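Local structure of malate dehydrogenase (Naegleria fowleri, 6UM4) at residues V98-S103 and V129-L134; W277-A282 and K405-E410; T283-L288 and D398-S403. The protein probably catalyses the NAD- or NADP-dependent interconversion of malate and oxaloacetate. All blocks are in the same frame, centred on the assembly; numbering follows the deposited sequence.

Contact 1 lies in the nucleotide-binding domain and contacts 2 and 3 in the C-terminal domain, on opposite sides of the chain's centre. Contact 1 is a buried strand pair, held by backbone bonds and apolar side chains. Contact 2 is also buried, but it is polar: a loop amide and hydroxyl meet carboxylates of helix 394-414. Contact 3 uses the preceding turns of that same helix, is only partly buried, and mixes hydroxyls, waters and a tyrosine ring. Contacts 2 and 3 touch, their centres about 9 Å apart, and together fasten one continuous run, 277-288, along the helix; contact 1 stays about 14 Å from contact 2 at the nearest atoms.

Contact 1: V98-S103 and V129-L134; sequences VTITVS and VKLRLL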
ATOM      1  N   VAL A  98      -0.075  -7.472 -19.240  1.00 28.59           N
ATOM      2  CA  VAL A  98       0.539  -6.212 -19.633  1.00 29.13           C
ATOM      3  C   VAL A  98       1.823  -6.037 -18.823  1.00 33.45           C
ATOM      4  O   VAL A  98       1.994  -6.613 -17.743  1.00 33.22           O
ATOM      5  CB  VAL A  98      -0.405  -5.011 -19.423  1.00 28.71           C
ATOM      6  CG1 VAL A  98      -1.695  -5.221 -20.195  1.00 26.61           C
ATOM      7  CG2 VAL A  98      -0.677  -4.824 -17.919  1.00 24.83           C
ATOM      8  N   THR A  99       2.727  -5.222 -19.359  1.00 25.59           N
ATOM      9  CA  THR A  99       4.040  -4.961 -18.777  1.00 25.14           C
ATOM     10  C   THR A  99       4.123  -3.520 -18.276  1.00 31.31           C
ATOM     11  O   THR A  99       3.843  -2.580 -19.034  1.00 29.30           O
ATOM     12  CB  THR A  99       5.122  -5.211 -19.828  1.00 25.92           C
ATOM     13  OG1 THR A  99       5.116  -6.586 -20.180  1.00 27.02           O
ATOM     14  CG2 THR A  99       6.497  -4.845 -19.301  1.00 26.22           C
ATOM     15  N   ILE A 100       4.544  -3.337 -17.021  1.00 23.39           N
ATOM     16  CA  ILE A 100       4.647  -2.011 -16.411  1.00 22.45           C
ATOM     17  C   ILE A 100       6.091  -1.785 -15.979  1.00 22.36           C
ATOM     18  O   ILE A 100       6.622  -2.542 -15.160  1.00 23.04           O
ATOM     19  CB  ILE A 100       3.713  -1.862 -15.197  1.00 23.24           C
ATOM     20  CG1 ILE A 100       2.292  -2.327 -15.520  1.00 22.13           C
ATOM     21  CG2 ILE A 100       3.679  -0.414 -14.724  1.00 21.00           C
ATOM     22  CD1 ILE A 100       1.594  -2.960 -14.288  1.00 25.23           C
ATOM     23  N   THR A 101       6.708  -0.721 -16.474  1.00 22.17           N
ATOM     24  CA  THR A 101       8.051  -0.332 -16.046  1.00 22.14           C
ATOM     25  C   THR A 101       7.960   0.740 -14.964  1.00 21.33           C
ATOM     26  O   THR A 101       7.280   1.748 -15.147  1.00 20.86           O
ATOM     27  CB  THR A 101       8.872   0.198 -17.228  1.00 22.59           C
ATOM     28  OG1 THR A 101       8.874  -0.774 -18.279  1.00 23.45           O
ATOM     29  CG2 THR A 101      10.303   0.489 -16.805  1.00 22.76           C
ATOM     30  N   VAL A 102       8.668   0.540 -13.854  1.00 21.27           N
ATOM     31  CA  VAL A 102       8.681   1.506 -12.760  1.00 23.73           C
ATOM     32  C   VAL A 102      10.134   1.840 -12.454  1.00 25.68           C
ATOM     33  O   VAL A 102      10.930   0.944 -12.144  1.00 21.51           O
ATOM     34  CB  VAL A 102       7.967   0.991 -11.494  1.00 20.83           C
ATOM     35  CG1 VAL A 102       8.024   2.052 -10.397  1.00 19.89           C
ATOM     36  CG2 VAL A 102       6.515   0.616 -11.793  1.00 20.44           C
ATOM     37  N   SER A 103      10.484   3.121 -12.562  1.00 24.49           N
ATOM     38  CA  SER A 103      11.807   3.584 -12.176  1.00 21.13           C
ATOM     39  C   SER A 103      11.795   3.986 -10.700  1.00 22.99           C
ATOM     40  O   SER A 103      10.755   3.987 -10.039  1.00 21.50           O
ATOM     41  CB  SER A 103      12.250   4.745 -13.074  1.00 21.25           C
ATOM     42  OG  SER A 103      11.469   5.901 -12.811  1.00 20.65           O
ATOM     43  N   VAL A 129      -0.102  -8.833 -14.481  1.00 28.21           N
ATOM     44  CA  VAL A 129       0.898  -7.787 -14.624  1.00 26.10           C
ATOM     45  C   VAL A 129       2.299  -8.368 -14.574  1.00 27.44           C
ATOM     46  O   VAL A 129       2.560  -9.386 -13.927  1.00 26.12           O
ATOM     47  CB  VAL A 129       0.733  -6.686 -13.551  1.00 26.75           C
ATOM     48  CG1 VAL A 129      -0.578  -5.991 -13.739  1.00 28.27           C
ATOM     49  CG2 VAL A 129       0.775  -7.301 -12.161  1.00 31.75           C
ATOM     50  N   LYS A 130       3.193  -7.727 -15.321  1.00 25.88           N
ATOM     51  CA  LYS A 130       4.627  -7.952 -15.265  1.00 25.60           C
ATOM     52  C   LYS A 130       5.299  -6.638 -14.913  1.00 27.90           C
ATOM     53  O   LYS A 130       5.048  -5.615 -15.564  1.00 31.75           O
ATOM     54  CB  LYS A 130       5.164  -8.485 -16.590  1.00 26.57           C
ATOM     55  CG  LYS A 130       4.546  -9.805 -17.031  1.00 35.57           C
ATOM     56  CD  LYS A 130       5.164 -10.296 -18.319  1.00 28.78           C
ATOM     57  CE  LYS A 130       4.483 -11.579 -18.776  1.00 31.93           C
ATOM     58  NZ  LYS A 130       5.192 -12.188 -19.932  1.00 37.87           N
ATOM     59  N   LEU A 131       6.155  -6.671 -13.904  1.00 24.43           N
ATOM     60  CA  LEU A 131       6.841  -5.481 -13.423  1.00 26.94           C
ATOM     61  C   LEU A 131       8.277  -5.503 -13.914  1.00 30.39           C
ATOM     62  O   LEU A 131       8.990  -6.491 -13.721  1.00 24.85           O
ATOM     63  CB  LEU A 131       6.803  -5.418 -11.898  1.00 31.27           C
ATOM     64  CG  LEU A 131       5.457  -5.090 -11.251  1.00 22.67           C
ATOM     65  CD1 LEU A 131       5.555  -5.226  -9.730  1.00 22.51           C
ATOM     66  CD2 LEU A 131       5.056  -3.707 -11.643  1.00 21.91           C
ATOM     67  N   ARG A 132       8.696  -4.419 -14.545  1.00 23.78           N
ATOM     68  CA  ARG A 132      10.090  -4.216 -14.900  1.00 24.18           C
ATOM     69  C   ARG A 132      10.581  -3.054 -14.056  1.00 23.49           C
ATOM     70  O   ARG A 132      10.199  -1.902 -14.291  1.00 22.88           O
ATOM     71  CB  ARG A 132      10.240  -3.957 -16.400  1.00 27.30           C
ATOM     72  CG  ARG A 132       9.789  -5.150 -17.259  1.00 28.49           C
ATOM     73  CD  ARG A 132      10.041  -4.914 -18.760  1.00 26.10           C
ATOM     74  NE  ARG A 132      11.428  -5.142 -19.133  1.00 26.84           N
ATOM     75  CZ  ARG A 132      11.927  -6.348 -19.425  1.00 36.06           C
ATOM     76  NH1 ARG A 132      11.198  -7.438 -19.200  1.00 28.25           N
ATOM     77  NH2 ARG A 132      13.200  -6.475 -19.793  1.00 29.07           N
ATOM     78  N   LEU A 133      11.436  -3.362 -13.097  1.00 23.71           N
ATOM     79  CA  LEU A 133      11.814  -2.447 -12.029  1.00 25.44           C
ATOM     80  C   LEU A 133      13.202  -1.900 -12.308  1.00 29.61           C
ATOM     81  O   LEU A 133      14.157  -2.674 -12.429  1.00 26.43           O
ATOM     82  CB  LEU A 133      11.802  -3.170 -10.680  1.00 23.91           C
ATOM     83  CG  LEU A 133      10.480  -3.829 -10.307  1.00 24.78           C
ATOM     84  CD1 LEU A 133      10.572  -4.436  -8.902  1.00 23.31           C
ATOM     85  CD2 LEU A 133       9.363  -2.769 -10.385  1.00 24.73           C
ATOM     86  N   LEU A 134      13.317  -0.577 -12.363  1.00 25.80           N
ATOM     87  CA  LEU A 134      14.556   0.102 -12.718  1.00 25.03           C
ATOM     88  C   LEU A 134      15.093   0.874 -11.521  1.00 24.81           C
ATOM     89  O   LEU A 134      14.332   1.526 -10.803  1.00 27.44           O
ATOM     90  CB  LEU A 134      14.323   1.068 -13.888  1.00 27.27           C
ATOM     91  CG  LEU A 134      15.494   1.985 -14.218  1.00 25.79           C
ATOM     92  CD1 LEU A 134      16.647   1.113 -14.663  1.00 24.87           C
ATOM     93  CD2 LEU A 134      15.136   2.984 -15.296  1.00 28.55           C
TER
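Val-98 to Val-102 and Val-129 to Leu-134 pair as neighbouring parallel strands in the buried six-stranded sheet of the nucleotide-binding domain. They are the two strands of a beta-alpha-beta crossover through helix 108-118, the opening unit of the Rossmann fold, which in this family binds the dinucleotide. Their axes come within 4.7 Å and are twisted by 23°. Five backbone bonds zip them together in the parallel pattern: Lys-130 N to Val-98 O, Ile-100 N to Lys-130 O, Arg-132 N to Ile-100 O, Val-102 N to Arg-132 O and Leu-134 N to Val-102 O. The one from Ile-100 N to Lys-130 O is 2.8 Å long and nearly straight at 173°.

The two faces differ in chemistry. On the apolar one, helix 108-118 covers Ile-100, Val-102 and Leu-133 through Leu-113, Leu-114 and Ile-117, while Val-129 and Leu-131 lean on Leu-158. Here Ile-100 CD1 reaches Val-129 CG1 at 3.8 Å, and the CD2 branch of Leu-133 lies 4.2 Å from Val-102 CB. The other face carries Thr-99, Thr-101, Lys-130 and Arg-132. With chi1 at -64°, Thr-99 turns its methyl rather than its hydroxyl to the arginine, and CG2 touches Arg-132 CD at 3.6 Å. The arginine chain then bends at chi3, and its guanidinium moves off to Asp-169 O and a cation-pi contact with Tyr-162. Thr-101 sends its hydroxyl to Ala-170 O. At the strand ends Ser-103 OG is bonded to Gly-181 N, while Ser-103 CB meets the CD2 methyl of Leu-134 at 4.0 Å.

Contact 2: W277-A282 and K405-E410; sequences WGNHSA and KELIEE
Asn-279 ND2 reaches two carboxylates one helical turn apart, with Glu-406 OE1 and Glu-410 OE2 each 2.8 Å away. Both oxygens are met from above their carboxylate planes. Glu-410 OE2 lies in the plane of the amide, whereas Glu-406 OE1 is tilted slightly from it, and the Glu-406 carboxylate stands almost square to the amide, 86° away. Ser-281 OG also donates to Glu-406 OE1, at 2.6 Å, and meets the syn lone pair of that oxygen. Placing donors against two neighbouring acids probably eases the repulsion between them.

Leu-407 packs alongside the amide: its CD2 lies 3.4 Å from Asn-279 CG, and CD1 comes up to Gly-278 C at 4.0 Å. A water gives a hydrogen to Asn-279 OD1 at 2.7 Å; its approach to Glu-410 OE1 is too short to be trusted in detail.

The loop follows strand 271-277 and has the Gly-Asn-His-Ser sequence which, in relatives of this enzyme, carries the active-site histidine. His-280 points away from the helix and bonds Asp-252 through ND1, consistent with the histidine-aspartate pair of the family. Asn-279 goes the other way, its CG anti to the backbone N (chi1 -161°), which carries the amide across to helix 394-414.

Further out, Thr-283 OG1 is another partner of Glu-406 OE1, and Thr-228 OG1 bonds Glu-410 OE1. Asn-227 takes hold of the loop backbone at Gly-278 O and His-280 N, and Ser-403 OG accepts from Asn-279 N.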
ATOM      1  N   TRP A 277      -5.019  23.544 -12.025  1.00 20.46           N
ATOM      2  CA  TRP A 277      -4.450  24.078 -13.264  1.00 20.91           C
ATOM      3  C   TRP A 277      -2.958  24.348 -13.092  1.00 20.87           C
ATOM      4  O   TRP A 277      -2.506  24.777 -12.029  1.00 20.84           O
ATOM      5  CB  TRP A 277      -5.115  25.393 -13.690  1.00 21.73           C
ATOM      6  CG  TRP A 277      -6.593  25.358 -13.963  1.00 22.03           C
ATOM      7  CD1 TRP A 277      -7.597  25.432 -13.038  1.00 22.03           C
ATOM      8  CD2 TRP A 277      -7.235  25.330 -15.245  1.00 22.56           C
ATOM      9  NE1 TRP A 277      -8.818  25.379 -13.657  1.00 22.48           N
ATOM     10  CE2 TRP A 277      -8.626  25.337 -15.015  1.00 24.41           C
ATOM     11  CE3 TRP A 277      -6.771  25.278 -16.561  1.00 26.17           C
ATOM     12  CZ2 TRP A 277      -9.552  25.300 -16.051  1.00 24.87           C
ATOM     13  CZ3 TRP A 277      -7.687  25.235 -17.581  1.00 23.56           C
ATOM     14  CH2 TRP A 277      -9.067  25.244 -17.322  1.00 23.84           C
ATOM     15  N   GLY A 278      -2.195  24.139 -14.163  1.00 21.02           N
ATOM     16  CA  GLY A 278      -0.831  24.647 -14.191  1.00 21.27           C
ATOM     17  C   GLY A 278       0.279  23.653 -13.879  1.00 20.79           C
ATOM     18  O   GLY A 278       0.215  22.483 -14.259  1.00 20.36           O
ATOM     19  N   ASN A 279       1.306  24.130 -13.187  1.00 20.94           N
ATOM     20  CA  ASN A 279       2.510  23.374 -12.884  1.00 20.70           C
ATOM     21  C   ASN A 279       2.323  22.575 -11.595  1.00 28.13           C
ATOM     22  O   ASN A 279       1.673  23.034 -10.649  1.00 22.94           O
ATOM     23  CB  ASN A 279       3.667  24.368 -12.731  1.00 21.37           C
ATOM     24  CG  ASN A 279       5.012  23.736 -12.877  1.00 21.89           C
ATOM     25  OD1 ASN A 279       5.115  22.573 -13.212  1.00 24.36           O
ATOM     26  ND2 ASN A 279       6.067  24.511 -12.632  1.00 25.56           N
ATOM     27  N   HIS A 280       2.935  21.388 -11.535  1.00 19.69           N
ATOM     28  CA  HIS A 280       2.985  20.645 -10.266  1.00 22.08           C
ATOM     29  C   HIS A 280       4.010  21.347  -9.372  1.00 25.90           C
ATOM     30  O   HIS A 280       5.165  20.935  -9.235  1.00 22.23           O
ATOM     31  CB  HIS A 280       3.337  19.176 -10.511  1.00 18.85           C
ATOM     32  CG  HIS A 280       3.519  18.372  -9.261  1.00 22.66           C
ATOM     33  ND1 HIS A 280       2.554  18.279  -8.282  1.00 23.57           N
ATOM     34  CD2 HIS A 280       4.562  17.619  -8.833  1.00 23.81           C
ATOM     35  CE1 HIS A 280       2.994  17.505  -7.303  1.00 25.69           C
ATOM     36  NE2 HIS A 280       4.211  17.090  -7.615  1.00 25.95           N
ATOM     37  N   SER A 281       3.573  22.443  -8.750  1.00 21.56           N
ATOM     38  CA  SER A 281       4.479  23.288  -7.983  1.00 20.65           C
ATOM     39  C   SER A 281       3.638  24.244  -7.154  1.00 23.74           C
ATOM     40  O   SER A 281       2.404  24.211  -7.190  1.00 22.72           O
ATOM     41  CB  SER A 281       5.422  24.063  -8.897  1.00 23.46           C
ATOM     42  OG  SER A 281       4.719  25.151  -9.469  1.00 27.38           O
ATOM     43  N   ALA A 282       4.321  25.126  -6.434  1.00 21.65           N
ATOM     44  CA  ALA A 282       3.606  26.085  -5.603  1.00 27.23           C
ATOM     45  C   ALA A 282       2.849  27.138  -6.411  1.00 31.31           C
ATOM     46  O   ALA A 282       2.056  27.870  -5.819  1.00 25.65           O
ATOM     47  CB  ALA A 282       4.572  26.777  -4.640  1.00 27.08           C
ATOM     48  N   LYS A 405       3.374  31.075 -16.784  1.00 26.55           N
ATOM     49  CA  LYS A 405       4.632  31.808 -16.792  1.00 27.42           C
ATOM     50  C   LYS A 405       5.764  30.965 -16.215  1.00 26.93           C
ATOM     51  O   LYS A 405       6.882  30.974 -16.736  1.00 27.47           O
ATOM     52  CB  LYS A 405       4.466  33.110 -16.017  1.00 29.87           C
ATOM     53  CG  LYS A 405       5.653  34.048 -16.057  1.00 31.90           C
ATOM     54  CD  LYS A 405       5.305  35.354 -15.336  1.00 34.51           C
ATOM     55  CE  LYS A 405       6.426  36.371 -15.460  1.00 42.45           C
ATOM     56  NZ  LYS A 405       7.648  35.911 -14.754  1.00 50.24           N
ATOM     57  N   GLU A 406       5.505  30.251 -15.124  1.00 26.02           N
ATOM     58  CA  GLU A 406       6.557  29.428 -14.550  1.00 25.64           C
ATOM     59  C   GLU A 406       6.911  28.271 -15.466  1.00 25.19           C
ATOM     60  O   GLU A 406       8.088  27.943 -15.638  1.00 25.46           O
ATOM     61  CB  GLU A 406       6.126  28.897 -13.193  1.00 24.85           C
ATOM     62  CG  GLU A 406       7.205  28.110 -12.527  1.00 24.61           C
ATOM     63  CD  GLU A 406       6.746  27.549 -11.212  1.00 27.67           C
ATOM     64  OE1 GLU A 406       5.711  26.842 -11.187  1.00 23.11           O
ATOM     65  OE2 GLU A 406       7.419  27.840 -10.208  1.00 28.77           O
ATOM     66  N   LEU A 407       5.899  27.650 -16.071  1.00 24.62           N
ATOM     67  CA  LEU A 407       6.149  26.556 -16.998  1.00 24.32           C
ATOM     68  C   LEU A 407       6.968  27.030 -18.191  1.00 25.29           C
ATOM     69  O   LEU A 407       7.886  26.335 -18.642  1.00 29.26           O
ATOM     70  CB  LEU A 407       4.815  25.966 -17.462  1.00 25.89           C
ATOM     71  CG  LEU A 407       4.055  25.099 -16.453  1.00 26.31           C
ATOM     72  CD1 LEU A 407       2.605  24.901 -16.877  1.00 26.68           C
ATOM     73  CD2 LEU A 407       4.755  23.741 -16.308  1.00 26.87           C
ATOM     74  N   ILE A 408       6.667  28.216 -18.708  1.00 26.14           N
ATOM     75  CA  ILE A 408       7.452  28.728 -19.826  1.00 27.21           C
ATOM     76  C   ILE A 408       8.897  28.971 -19.398  1.00 31.36           C
ATOM     77  O   ILE A 408       9.840  28.673 -20.144  1.00 28.26           O
ATOM     78  CB  ILE A 408       6.798  29.998 -20.410  1.00 28.12           C
ATOM     79  CG1 ILE A 408       5.495  29.609 -21.117  1.00 27.80           C
ATOM     80  CG2 ILE A 408       7.746  30.677 -21.390  1.00 29.41           C
ATOM     81  CD1 ILE A 408       4.645  30.755 -21.537  1.00 28.61           C
ATOM     82  N   GLU A 409       9.098  29.512 -18.191  1.00 32.82           N
ATOM     83  CA  GLU A 409      10.461  29.746 -17.721  1.00 32.25           C
ATOM     84  C   GLU A 409      11.203  28.429 -17.555  1.00 27.77           C
ATOM     85  O   GLU A 409      12.381  28.321 -17.910  1.00 28.44           O
ATOM     86  CB  GLU A 409      10.453  30.536 -16.410  1.00 28.58           C
ATOM     87  N   GLU A 410      10.518  27.407 -17.047  1.00 26.59           N
ATOM     88  CA  GLU A 410      11.145  26.098 -16.927  1.00 28.71           C
ATOM     89  C   GLU A 410      11.555  25.563 -18.295  1.00 29.09           C
ATOM     90  O   GLU A 410      12.667  25.054 -18.463  1.00 30.42           O
ATOM     91  CB  GLU A 410      10.190  25.139 -16.221  1.00 24.83           C
ATOM     92  CG  GLU A 410      10.031  25.462 -14.736  1.00 28.50           C
ATOM     93  CD  GLU A 410       9.248  24.416 -13.941  1.00 31.97           C
ATOM     94  OE1 GLU A 410       9.037  23.276 -14.430  1.00 26.69           O
ATOM     95  OE2 GLU A 410       8.814  24.762 -12.820  1.00 33.81           O
TER
HETATM   96  O   HOH W   1       7.494  21.471 -13.914  1.00 33.25           O

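Contact 3: T283-L288 and D398-S403; sequences TQYPDL and DRINAS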
ATOM      1  N   THR A 283       3.058  27.236  -7.730  1.00 29.34           N
ATOM      2  CA  THR A 283       2.268  28.160  -8.536  1.00 29.64           C
ATOM      3  C   THR A 283       0.989  27.529  -9.061  1.00 28.52           C
ATOM      4  O   THR A 283       0.242  28.183  -9.801  1.00 24.88           O
ATOM      5  CB  THR A 283       3.071  28.682  -9.735  1.00 25.43           C
ATOM      6  OG1 THR A 283       3.154  27.662 -10.739  1.00 22.87           O
ATOM      7  CG2 THR A 283       4.465  29.118  -9.303  1.00 27.31           C
ATOM      8  N   GLN A 284       0.728  26.279  -8.711  1.00 24.49           N
ATOM      9  CA  GLN A 284      -0.482  25.623  -9.167  1.00 23.07           C
ATOM     10  C   GLN A 284      -1.698  26.445  -8.773  1.00 24.31           C
ATOM     11  O   GLN A 284      -1.678  27.218  -7.809  1.00 24.93           O
ATOM     12  CB  GLN A 284      -0.583  24.230  -8.551  1.00 23.71           C
ATOM     13  CG  GLN A 284      -0.853  24.281  -7.066  1.00 24.15           C
ATOM     14  CD  GLN A 284      -0.823  22.918  -6.431  1.00 23.18           C
ATOM     15  OE1 GLN A 284      -1.853  22.247  -6.345  1.00 23.25           O
ATOM     16  NE2 GLN A 284       0.343  22.522  -5.919  1.00 19.58           N
ATOM     17  N   TYR A 285      -2.763  26.290  -9.541  1.00 21.66           N
ATOM     18  CA  TYR A 285      -4.005  26.957  -9.201  1.00 21.69           C
ATOM     19  C   TYR A 285      -5.062  25.922  -8.883  1.00 24.88           C
ATOM     20  O   TYR A 285      -5.650  25.335  -9.802  1.00 24.38           O
ATOM     21  CB  TYR A 285      -4.473  27.883 -10.328  1.00 22.65           C
ATOM     22  CG  TYR A 285      -5.824  28.474 -10.041  1.00 22.84           C
ATOM     23  CD1 TYR A 285      -6.124  29.010  -8.781  1.00 23.98           C
ATOM     24  CD2 TYR A 285      -6.815  28.461 -10.997  1.00 23.11           C
ATOM     25  CE1 TYR A 285      -7.365  29.525  -8.513  1.00 24.56           C
ATOM     26  CE2 TYR A 285      -8.060  28.983 -10.733  1.00 23.78           C
ATOM     27  CZ  TYR A 285      -8.327  29.510  -9.494  1.00 23.86           C
ATOM     28  OH  TYR A 285      -9.572  30.027  -9.254  1.00 24.47           O
ATOM     29  N   PRO A 286      -5.322  25.643  -7.607  1.00 26.99           N
ATOM     30  CA  PRO A 286      -6.464  24.794  -7.245  1.00 24.07           C
ATOM     31  C   PRO A 286      -7.753  25.574  -7.458  1.00 25.47           C
ATOM     32  O   PRO A 286      -7.965  26.620  -6.843  1.00 23.79           O
ATOM     33  CB  PRO A 286      -6.224  24.491  -5.758  1.00 22.58           C
ATOM     34  CG  PRO A 286      -4.825  25.027  -5.440  1.00 22.95           C
ATOM     35  CD  PRO A 286      -4.602  26.129  -6.421  1.00 24.94           C
ATOM     36  N   ASP A 287      -8.621  25.065  -8.324  1.00 24.81           N
ATOM     37  CA  ASP A 287      -9.720  25.856  -8.866  1.00 23.64           C
ATOM     38  C   ASP A 287     -11.034  25.338  -8.297  1.00 26.91           C
ATOM     39  O   ASP A 287     -11.454  24.220  -8.618  1.00 22.23           O
ATOM     40  CB  ASP A 287      -9.705  25.796 -10.397  1.00 24.86           C
ATOM     41  CG  ASP A 287     -10.728  26.734 -11.041  1.00 30.88           C
ATOM     42  OD1 ASP A 287     -11.406  27.494 -10.316  1.00 29.98           O
ATOM     43  OD2 ASP A 287     -10.829  26.723 -12.285  1.00 30.43           O
ATOM     44  N   LEU A 288     -11.669  26.147  -7.442  1.00 22.71           N
ATOM     45  CA  LEU A 288     -12.986  25.862  -6.891  1.00 23.99           C
ATOM     46  C   LEU A 288     -14.106  26.536  -7.672  1.00 32.63           C
ATOM     47  O   LEU A 288     -15.266  26.446  -7.258  1.00 26.19           O
ATOM     48  CB  LEU A 288     -13.073  26.314  -5.423  1.00 26.35           C
ATOM     49  CG  LEU A 288     -12.341  25.428  -4.399  1.00 24.56           C
ATOM     50  CD1 LEU A 288     -12.359  25.996  -2.985  1.00 23.04           C
ATOM     51  CD2 LEU A 288     -12.914  24.033  -4.426  1.00 22.19           C
ATOM     52  N   ASP A 398      -5.804  35.081 -13.956  1.00 28.45           N
ATOM     53  CA  ASP A 398      -4.565  35.570 -13.362  1.00 28.63           C
ATOM     54  C   ASP A 398      -3.737  34.426 -12.805  1.00 27.49           C
ATOM     55  O   ASP A 398      -2.516  34.373 -12.991  1.00 27.48           O
ATOM     56  CB  ASP A 398      -4.866  36.557 -12.238  1.00 29.32           C
ATOM     57  CG  ASP A 398      -5.368  37.899 -12.733  1.00 36.34           C
ATOM     58  OD1 ASP A 398      -5.383  38.173 -13.962  1.00 32.75           O
ATOM     59  OD2 ASP A 398      -5.767  38.684 -11.853  1.00 36.62           O
ATOM     60  N   ARG A 399      -4.380  33.534 -12.061  1.00 26.63           N
ATOM     61  CA  ARG A 399      -3.640  32.477 -11.386  1.00 25.66           C
ATOM     62  C   ARG A 399      -3.060  31.503 -12.405  1.00 32.85           C
ATOM     63  O   ARG A 399      -1.864  31.185 -12.361  1.00 33.15           O
ATOM     64  CB  ARG A 399      -4.542  31.758 -10.375  1.00 25.01           C
ATOM     65  CG  ARG A 399      -4.908  32.589  -9.155  1.00 26.10           C
ATOM     66  CD  ARG A 399      -3.647  33.101  -8.491  1.00 29.84           C
ATOM     67  NE  ARG A 399      -3.896  33.755  -7.218  1.00 37.15           N
ATOM     68  CZ  ARG A 399      -3.867  33.134  -6.041  1.00 39.23           C
ATOM     69  NH1 ARG A 399      -3.609  31.832  -5.976  1.00 24.97           N
ATOM     70  NH2 ARG A 399      -4.095  33.822  -4.927  1.00 40.15           N
ATOM     71  N   ILE A 400      -3.896  31.047 -13.345  1.00 24.96           N
ATOM     72  CA  ILE A 400      -3.429  30.182 -14.425  1.00 27.65           C
ATOM     73  C   ILE A 400      -2.254  30.823 -15.153  1.00 26.64           C
ATOM     74  O   ILE A 400      -1.243  30.165 -15.419  1.00 26.77           O
ATOM     75  CB  ILE A 400      -4.583  29.864 -15.393  1.00 24.77           C
ATOM     76  CG1 ILE A 400      -5.689  29.073 -14.709  1.00 24.18           C
ATOM     77  CG2 ILE A 400      -4.083  29.062 -16.564  1.00 24.61           C
ATOM     78  CD1 ILE A 400      -6.906  28.928 -15.587  1.00 24.58           C
ATOM     79  N   ASN A 401      -2.345  32.132 -15.446  1.00 26.29           N
ATOM     80  CA  ASN A 401      -1.257  32.802 -16.156  1.00 27.06           C
ATOM     81  C   ASN A 401       0.040  32.764 -15.357  1.00 26.88           C
ATOM     82  O   ASN A 401       1.126  32.673 -15.938  1.00 27.11           O
ATOM     83  CB  ASN A 401      -1.641  34.256 -16.484  1.00 28.34           C
ATOM     84  CG  ASN A 401      -2.257  34.402 -17.868  1.00 31.19           C
ATOM     85  OD1 ASN A 401      -1.789  33.801 -18.839  1.00 39.22           O
ATOM     86  ND2 ASN A 401      -3.347  35.156 -17.953  1.00 29.65           N
ATOM     87  N   ALA A 402      -0.045  32.893 -14.031  1.00 26.63           N
ATOM     88  CA  ALA A 402       1.156  32.825 -13.202  1.00 26.56           C
ATOM     89  C   ALA A 402       1.834  31.464 -13.318  1.00 25.63           C
ATOM     90  O   ALA A 402       3.067  31.366 -13.319  1.00 25.81           O
ATOM     91  CB  ALA A 402       0.805  33.121 -11.740  1.00 26.52           C
ATOM     92  N   SER A 403       1.047  30.399 -13.385  1.00 24.73           N
ATOM     93  CA  SER A 403       1.660  29.082 -13.452  1.00 23.92           C
ATOM     94  C   SER A 403       2.178  28.817 -14.864  1.00 25.36           C
ATOM     95  O   SER A 403       3.252  28.231 -15.038  1.00 27.45           O
ATOM     96  CB  SER A 403       0.659  28.020 -13.000  1.00 23.56           C
ATOM     97  OG  SER A 403       1.306  26.929 -12.329  1.00 22.94           O
TER
HETATM   98  O   HOH W   2      -1.059  30.546  -9.623  1.00 25.06           O
HETATM   99  O   HOH W   3      -2.923  29.888  -7.546  1.00 20.50           O
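Thr-283 and Ser-403 make the direct polar link, their hydroxyls OG1 and OG only 2.5 Å apart. Thr-283 O is a weak partner of Ser-403 OG at 3.0 Å. The Thr-283 hydroxyl sits between its own backbone N and carbonyl carbon (chi1 76°), which brings OG1 up to Ser-403 OG.

Two waters extend the polar side. One donates to Thr-283 O at 2.7 Å and to Arg-399 O, a helix carbonyl that already accepts from Ser-403 N. The other bridges Gln-284 O and Arg-399 NH1, 2.6 Å from that nitrogen and in plane at the edge of the guanidinium.

The contact joins strand 285-287, an outer strand of a three-stranded antiparallel sheet, with the turn just before it, to helix 394-414, the last helix of the alpha/beta C-terminal domain.

Apolar contact centres on the Tyr-285 ring. Arg-399 CB lies over one face of it in a CH-pi contact, 3.8 Å from the centroid, and Asp-287 CA backs the opposite face. The arginine chain bends at chi2 (-54°) and its end leads away from the strand. Guanidinium and ring planes are 63° apart, so the two are not stacked parallel. Ile-400 CG1 approaches Tyr-285 CD2 obliquely at 3.9 Å. Ile-313 of helix 305-317 packs against both Tyr-285 and Arg-399, and the tyrosine OH is hydrogen-bonded to Ser-396 OG.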